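Local coordinates for protein anti-H(O) lectin I (Ulex europaeus, PDB 1JXN) that binds carbohydrate as an L-fucose-specific legume lectin that carries manganese and calcium ions, at residues Ala53-Trp58 / Phe233-Ile238; Gln120-Glu125 / Glu204-Trp209. All blocks are in the same frame, centred on the assembly; numbering follows the deposited sequence.

Contact 1: Ala53-Trp58 / Phe233-Ile238; sequences APIHIW and FTSTFI. Unlike the reference sequence in segment 233-238: Thr236 (reference Asn), Phe237 (reference Leu).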
loop_
_atom_site.group_PDB
_atom_site.type_symbol
_atom_site.label_atom_id
_atom_site.label_comp_id
_atom_site.label_asym_id
_atom_site.label_seq_id
_atom_site.Cartn_x
_atom_site.Cartn_y
_atom_site.Cartn_z
ATOM N N ALA A 53 -3.503 -1.558 -2.419
ATOM C CA ALA A 53 -2.360 -2.361 -2.813
ATOM C C ALA A 53 -2.490 -3.804 -2.347
ATOM O O ALA A 53 -2.848 -4.072 -1.198
ATOM C CB ALA A 53 -1.082 -1.762 -2.253
ATOM N N PRO A 54 -2.229 -4.751 -3.255
ATOM C CA PRO A 54 -2.290 -6.187 -2.975
ATOM C C PRO A 54 -1.135 -6.587 -2.063
ATOM O O PRO A 54 -0.011 -6.108 -2.233
ATOM C CB PRO A 54 -2.132 -6.803 -4.363
ATOM C CG PRO A 54 -2.749 -5.770 -5.254
ATOM C CD PRO A 54 -2.176 -4.501 -4.701
ATOM N N ILE A 55 -1.439 -7.432 -1.076
ATOM C CA ILE A 55 -0.477 -7.944 -0.082
ATOM C C ILE A 55 0.240 -9.192 -0.594
ATOM O O ILE A 55 -0.383 -10.054 -1.210
ATOM C CB ILE A 55 -1.198 -8.389 1.222
ATOM C CG1 ILE A 55 -2.261 -7.371 1.640
ATOM C CG2 ILE A 55 -0.182 -8.618 2.345
ATOM C CD1 ILE A 55 -1.724 -6.070 2.162
ATOM N N HIS A 56 1.532 -9.302 -0.290
ATOM C CA HIS A 56 2.336 -10.464 -0.683
ATOM C C HIS A 56 2.058 -11.489 0.427
ATOM O O HIS A 56 2.651 -11.439 1.492
ATOM C CB HIS A 56 3.827 -10.084 -0.720
ATOM C CG HIS A 56 4.675 -10.939 -1.618
ATOM N ND1 HIS A 56 4.262 -12.154 -2.121
ATOM C CD2 HIS A 56 5.936 -10.753 -2.086
ATOM C CE1 HIS A 56 5.225 -12.682 -2.853
ATOM N NE2 HIS A 56 6.255 -11.848 -2.846
ATOM N N ILE A 57 1.112 -12.389 0.183
ATOM C CA ILE A 57 0.730 -13.369 1.190
ATOM C C ILE A 57 1.687 -14.542 1.333
ATOM O O ILE A 57 2.014 -14.925 2.453
ATOM C CB ILE A 57 -0.753 -13.826 1.002
ATOM C CG1 ILE A 57 -1.335 -14.302 2.336
ATOM C CG2 ILE A 57 -0.893 -14.858 -0.110
ATOM C CD1 ILE A 57 -1.521 -13.176 3.341
ATOM N N TRP A 58 2.165 -15.098 0.221
ATOM C CA TRP A 58 3.125 -16.211 0.296
ATOM C C TRP A 58 4.112 -16.215 -0.861
ATOM O O TRP A 58 3.764 -15.819 -1.966
ATOM C CB TRP A 58 2.425 -17.579 0.443
ATOM C CG TRP A 58 1.589 -18.038 -0.712
ATOM C CD1 TRP A 58 0.252 -17.821 -0.893
ATOM C CD2 TRP A 58 2.010 -18.881 -1.792
ATOM N NE1 TRP A 58 -0.189 -18.489 -2.008
ATOM C CE2 TRP A 58 0.868 -19.146 -2.582
ATOM C CE3 TRP A 58 3.234 -19.447 -2.162
ATOM C CZ2 TRP A 58 0.917 -19.953 -3.723
ATOM C CZ3 TRP A 58 3.283 -20.249 -3.295
ATOM C CH2 TRP A 58 2.132 -20.493 -4.061
ATOM N N PHE A 233 -3.074 -2.968 10.372
ATOM C CA PHE A 233 -2.654 -4.168 9.677
ATOM C C PHE A 233 -1.150 -4.184 9.578
ATOM O O PHE A 233 -0.513 -3.139 9.439
ATOM C CB PHE A 233 -3.251 -4.185 8.274
ATOM C CG PHE A 233 -2.959 -5.442 7.496
ATOM C CD1 PHE A 233 -3.778 -6.563 7.617
ATOM C CD2 PHE A 233 -1.867 -5.500 6.631
ATOM C CE1 PHE A 233 -3.513 -7.708 6.889
ATOM C CE2 PHE A 233 -1.604 -6.636 5.906
ATOM C CZ PHE A 233 -2.421 -7.745 6.032
ATOM N N THR A 234 -0.581 -5.381 9.640
ATOM C CA THR A 234 0.862 -5.557 9.551
ATOM C C THR A 234 1.179 -6.976 9.073
ATOM O O THR A 234 0.847 -7.963 9.741
ATOM C CB THR A 234 1.538 -5.287 10.912
ATOM O OG1 THR A 234 1.155 -3.994 11.380
ATOM C CG2 THR A 234 3.039 -5.289 10.785
ATOM N N SER A 235 1.768 -7.069 7.886
ATOM C CA SER A 235 2.153 -8.340 7.290
ATOM C C SER A 235 3.637 -8.469 7.458
ATOM O O SER A 235 4.319 -7.477 7.692
ATOM C CB SER A 235 1.860 -8.333 5.799
ATOM O OG SER A 235 0.481 -8.301 5.552
ATOM N N THR A 236 4.152 -9.680 7.312
ATOM C CA THR A 236 5.579 -9.883 7.429
ATOM C C THR A 236 5.987 -11.322 7.168
ATOM O O THR A 236 5.521 -12.263 7.817
ATOM C CB THR A 236 6.109 -9.431 8.786
ATOM O OG1 THR A 236 7.531 -9.524 8.776
ATOM C CG2 THR A 236 5.547 -10.290 9.908
ATOM N N PHE A 237 6.818 -11.487 6.151
ATOM C CA PHE A 237 7.322 -12.794 5.784
ATOM C C PHE A 237 8.454 -13.165 6.691
ATOM O O PHE A 237 8.797 -14.340 6.811
ATOM C CB PHE A 237 7.881 -12.759 4.381
ATOM C CG PHE A 237 6.916 -13.169 3.347
ATOM C CD1 PHE A 237 6.638 -14.508 3.149
ATOM C CD2 PHE A 237 6.322 -12.224 2.531
ATOM C CE1 PHE A 237 5.786 -14.898 2.148
ATOM C CE2 PHE A 237 5.463 -12.608 1.521
ATOM C CZ PHE A 237 5.194 -13.945 1.326
ATOM N N ILE A 238 9.049 -12.163 7.328
ATOM C CA ILE A 238 10.194 -12.457 8.162
ATOM C C ILE A 238 10.013 -12.654 9.661
ATOM O O ILE A 238 10.612 -11.979 10.513
ATOM C CB ILE A 238 11.461 -11.653 7.735
ATOM C CG1 ILE A 238 12.668 -12.596 7.731
ATOM C CG2 ILE A 238 11.664 -10.409 8.577
ATOM C CD1 ILE A 238 12.494 -13.777 6.782
#
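Phe237 drives one edge of its phenyl ring at the face of the His56 imidazole. CE2 of Phe237 lies 3.6 Å from CG of His56, displaced toward the rim of the imidazole, and the planes stand at 78°, an edge-to-face aromatic pair. This is the tightly packed end: CZ of Phe237 also comes within 3.2 Å of the Trp58 CA, so that the phenyl edge is wedged against backbone as well as ring. A flat ring suits this place, where the chain leaves strand 44-56, because its edge can lie against the imidazole face and the Trp58 backbone together. The imidazole also stacks with Trp209.

Beyond it the fit is looser. Ile55 has CG2 anti to its backbone N and CG1 beside that N (chi1 -44°), an arrangement that forks the two branches: CG2 packs 4.0 Å from CB of Ser235, while CD1 meets CE2 of Phe233 at 3.8 Å. Ser235 OG is buried without a polar partner, though its modelled position is doubtful. Thr234 and Thr236 lie on the outer, partly exposed side of their strand, where hydroxyls are welcome; that of Thr236 bonds to Asp3. Phe233 and Ser235 thus face the other sheet while the threonines face outward, and Phe237, just past the strand, continues the inward side: the sheet-on-sheet packing of the legume lectin beta-sandwich.

Contact 2: Gln120-Glu125 / Glu204-Trp209; sequences QTVAVE and EILPEW. With MN (manganese (II) ion), chain F.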
loop_
_atom_site.group_PDB
_atom_site.type_symbol
_atom_site.label_atom_id
_atom_site.label_comp_id
_atom_site.label_asym_id
_atom_site.label_seq_id
_atom_site.Cartn_x
_atom_site.Cartn_y
_atom_site.Cartn_z
ATOM N N GLN A 120 -10.572 -18.691 -3.406
ATOM C CA GLN A 120 -9.284 -18.369 -2.775
ATOM C C GLN A 120 -9.517 -17.247 -1.796
ATOM O O GLN A 120 -8.811 -16.238 -1.802
ATOM C CB GLN A 120 -8.245 -17.991 -3.823
ATOM C CG GLN A 120 -8.200 -18.983 -4.957
ATOM C CD GLN A 120 -6.869 -19.014 -5.651
ATOM O OE1 GLN A 120 -6.697 -18.400 -6.695
ATOM N NE2 GLN A 120 -5.911 -19.731 -5.073
ATOM N N THR A 121 -10.550 -17.447 -0.976
ATOM C CA THR A 121 -10.996 -16.490 0.025
ATOM C C THR A 121 -10.914 -17.040 1.445
ATOM O O THR A 121 -11.124 -18.221 1.696
ATOM C CB THR A 121 -12.469 -16.052 -0.273
ATOM O OG1 THR A 121 -12.536 -15.451 -1.569
ATOM C CG2 THR A 121 -12.978 -15.028 0.748
ATOM N N VAL A 122 -10.520 -16.176 2.360
ATOM C CA VAL A 122 -10.431 -16.532 3.753
ATOM C C VAL A 122 -10.933 -15.292 4.459
ATOM O O VAL A 122 -10.298 -14.228 4.438
ATOM C CB VAL A 122 -9.014 -16.865 4.183
ATOM C CG1 VAL A 122 -9.017 -17.301 5.634
ATOM C CG2 VAL A 122 -8.441 -17.948 3.292
ATOM N N ALA A 123 -12.118 -15.422 5.033
ATOM C CA ALA A 123 -12.748 -14.318 5.703
ATOM C C ALA A 123 -13.134 -14.665 7.118
ATOM O O ALA A 123 -13.446 -15.812 7.422
ATOM C CB ALA A 123 -13.970 -13.903 4.917
ATOM N N VAL A 124 -13.056 -13.674 7.990
ATOM C CA VAL A 124 -13.450 -13.821 9.378
ATOM C C VAL A 124 -14.782 -13.077 9.444
ATOM O O VAL A 124 -14.810 -11.843 9.457
ATOM C CB VAL A 124 -12.422 -13.167 10.337
ATOM C CG1 VAL A 124 -12.931 -13.207 11.755
ATOM C CG2 VAL A 124 -11.095 -13.879 10.250
ATOM N N GLU A 125 -15.883 -13.819 9.402
ATOM C CA GLU A 125 -17.204 -13.215 9.436
ATOM C C GLU A 125 -17.760 -12.944 10.822
ATOM O O GLU A 125 -17.372 -13.560 11.813
ATOM C CB GLU A 125 -18.204 -14.063 8.653
ATOM C CG GLU A 125 -18.422 -15.450 9.231
ATOM C CD GLU A 125 -19.711 -16.087 8.777
ATOM O OE1 GLU A 125 -20.549 -16.375 9.645
ATOM O OE2 GLU A 125 -19.893 -16.311 7.567
ATOM N N GLU A 204 -2.212 -23.017 0.346
ATOM C CA GLU A 204 -3.035 -23.911 -0.479
ATOM C C GLU A 204 -4.292 -23.196 -0.928
ATOM O O GLU A 204 -4.795 -23.427 -2.028
ATOM C CB GLU A 204 -3.477 -25.148 0.333
ATOM C CG GLU A 204 -2.375 -26.152 0.697
ATOM C CD GLU A 204 -2.806 -27.129 1.800
ATOM O OE1 GLU A 204 -2.118 -27.198 2.841
ATOM O OE2 GLU A 204 -3.837 -27.828 1.628
ATOM N N ILE A 205 -4.799 -22.339 -0.052
ATOM C CA ILE A 205 -6.030 -21.605 -0.303
ATOM C C ILE A 205 -5.908 -20.348 -1.178
ATOM O O ILE A 205 -6.581 -20.226 -2.196
ATOM C CB ILE A 205 -6.687 -21.180 1.048
ATOM C CG1 ILE A 205 -6.729 -22.359 2.041
ATOM C CG2 ILE A 205 -8.076 -20.592 0.804
ATOM C CD1 ILE A 205 -7.732 -23.473 1.725
ATOM N N LEU A 206 -5.059 -19.414 -0.754
ATOM C CA LEU A 206 -4.892 -18.125 -1.426
ATOM C C LEU A 206 -3.826 -18.036 -2.490
ATOM O O LEU A 206 -2.914 -18.856 -2.538
ATOM C CB LEU A 206 -4.569 -17.035 -0.396
ATOM C CG LEU A 206 -5.487 -16.760 0.787
ATOM C CD1 LEU A 206 -4.839 -15.748 1.711
ATOM C CD2 LEU A 206 -6.816 -16.267 0.293
ATOM N N PRO A 207 -3.948 -17.034 -3.381
ATOM C CA PRO A 207 -2.971 -16.816 -4.452
ATOM C C PRO A 207 -1.773 -16.082 -3.836
ATOM O O PRO A 207 -1.830 -15.653 -2.674
ATOM C CB PRO A 207 -3.746 -15.943 -5.443
ATOM C CG PRO A 207 -4.658 -15.165 -4.583
ATOM C CD PRO A 207 -5.153 -16.210 -3.604
ATOM N N GLU A 208 -0.694 -15.956 -4.610
ATOM C CA GLU A 208 0.529 -15.288 -4.148
ATOM C C GLU A 208 0.309 -13.895 -3.571
ATOM O O GLU A 208 0.912 -13.533 -2.559
ATOM C CB GLU A 208 1.561 -15.217 -5.274
ATOM C CG GLU A 208 2.080 -16.576 -5.713
ATOM C CD GLU A 208 3.529 -16.512 -6.127
ATOM O OE1 GLU A 208 4.361 -16.097 -5.290
ATOM O OE2 GLU A 208 3.839 -16.861 -7.286
ATOM N N TRP A 209 -0.583 -13.140 -4.195
ATOM C CA TRP A 209 -0.895 -11.793 -3.757
ATOM C C TRP A 209 -2.397 -11.711 -3.544
ATOM O O TRP A 209 -3.174 -12.240 -4.334
ATOM C CB TRP A 209 -0.453 -10.757 -4.810
ATOM C CG TRP A 209 1.033 -10.808 -5.189
ATOM C CD1 TRP A 209 1.655 -11.744 -5.977
ATOM C CD2 TRP A 209 2.046 -9.871 -4.809
ATOM N NE1 TRP A 209 2.988 -11.444 -6.110
ATOM C CE2 TRP A 209 3.258 -10.297 -5.404
ATOM C CE3 TRP A 209 2.056 -8.707 -4.026
ATOM C CZ2 TRP A 209 4.459 -9.610 -5.243
ATOM C CZ3 TRP A 209 3.250 -8.018 -3.865
ATOM C CH2 TRP A 209 4.439 -8.476 -4.475
HETATM MN MN MN F . -22.283 -17.568 8.940
HETATM O O HOH W 1 -22.316 -17.624 6.729
HETATM O O HOH W 2 -21.032 -19.232 9.581
#
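Gln120 reaches the carbonyl oxygen of Ile205 with both its main chain and its amide, from a left-handed backbone conformation (phi 46°, psi 49°) uncommon for a residue that carries a CB. NE2 of Gln120 donates to Ile205 O at 3.0 Å, with an N-H...O angle of 151°. The donor sits above the carbonyl plane, not on a lone pair. The Gln120 CA adds a CA-H...O contact of 3.3 Å to the same oxygen, so one residue approaches it from two points along its length.

Pro207 suits the neighbouring place: its ring lies against the aliphatic root of the glutamine, CD being 3.6 Å from CB of Gln120. The apolar half of the contact centres on Val122. Its CG2, anti to the carbonyl carbon and beside the backbone N, is the branch that meets CG2 of Ile205 at 3.6 Å and CD2 of Leu206 at 3.8 Å. Branched aliphatic residues fit here because side chains that cross the valine at about right angles can touch it through their methyls.

Farther along the strand, away from 204-209, Glu125 OE1 binds manganese at 2.2 Å; two waters, Asp127 and Asp137 share the ion, and one water donates to Glu125 OE2. The contact itself therefore combines a single directed amide bond with methyl packing: the bond is consistent with fixing the end of the helix relative to Gln120, and the hydrophobic surfaces seat it on the start of a strand that leads to the metal site.

Along the chain the segments run 53-58, 120-125, 204-209 and 233-238, so contact 2 is formed wholly within the span that contact 1 bridges. Their centres lie 13 Å apart, on the same side of the chain's centre, and they meet directly: Trp58 NE1 probably bonds to Leu206 O at 2.8 Å, and Ile57 N to Glu208 O at 3.0 Å. Both reach the seven-stranded sheet, through strands 44-56 and 122-127, with strand 209-219 beginning at Trp209. Contact 1 crosses to the other sheet through strand 224-236. Distant parts of the sequence are thereby united in one sandwich, and strand 122-127 of contact 2 carries two of the manganese ligands, Glu125 and Asp127.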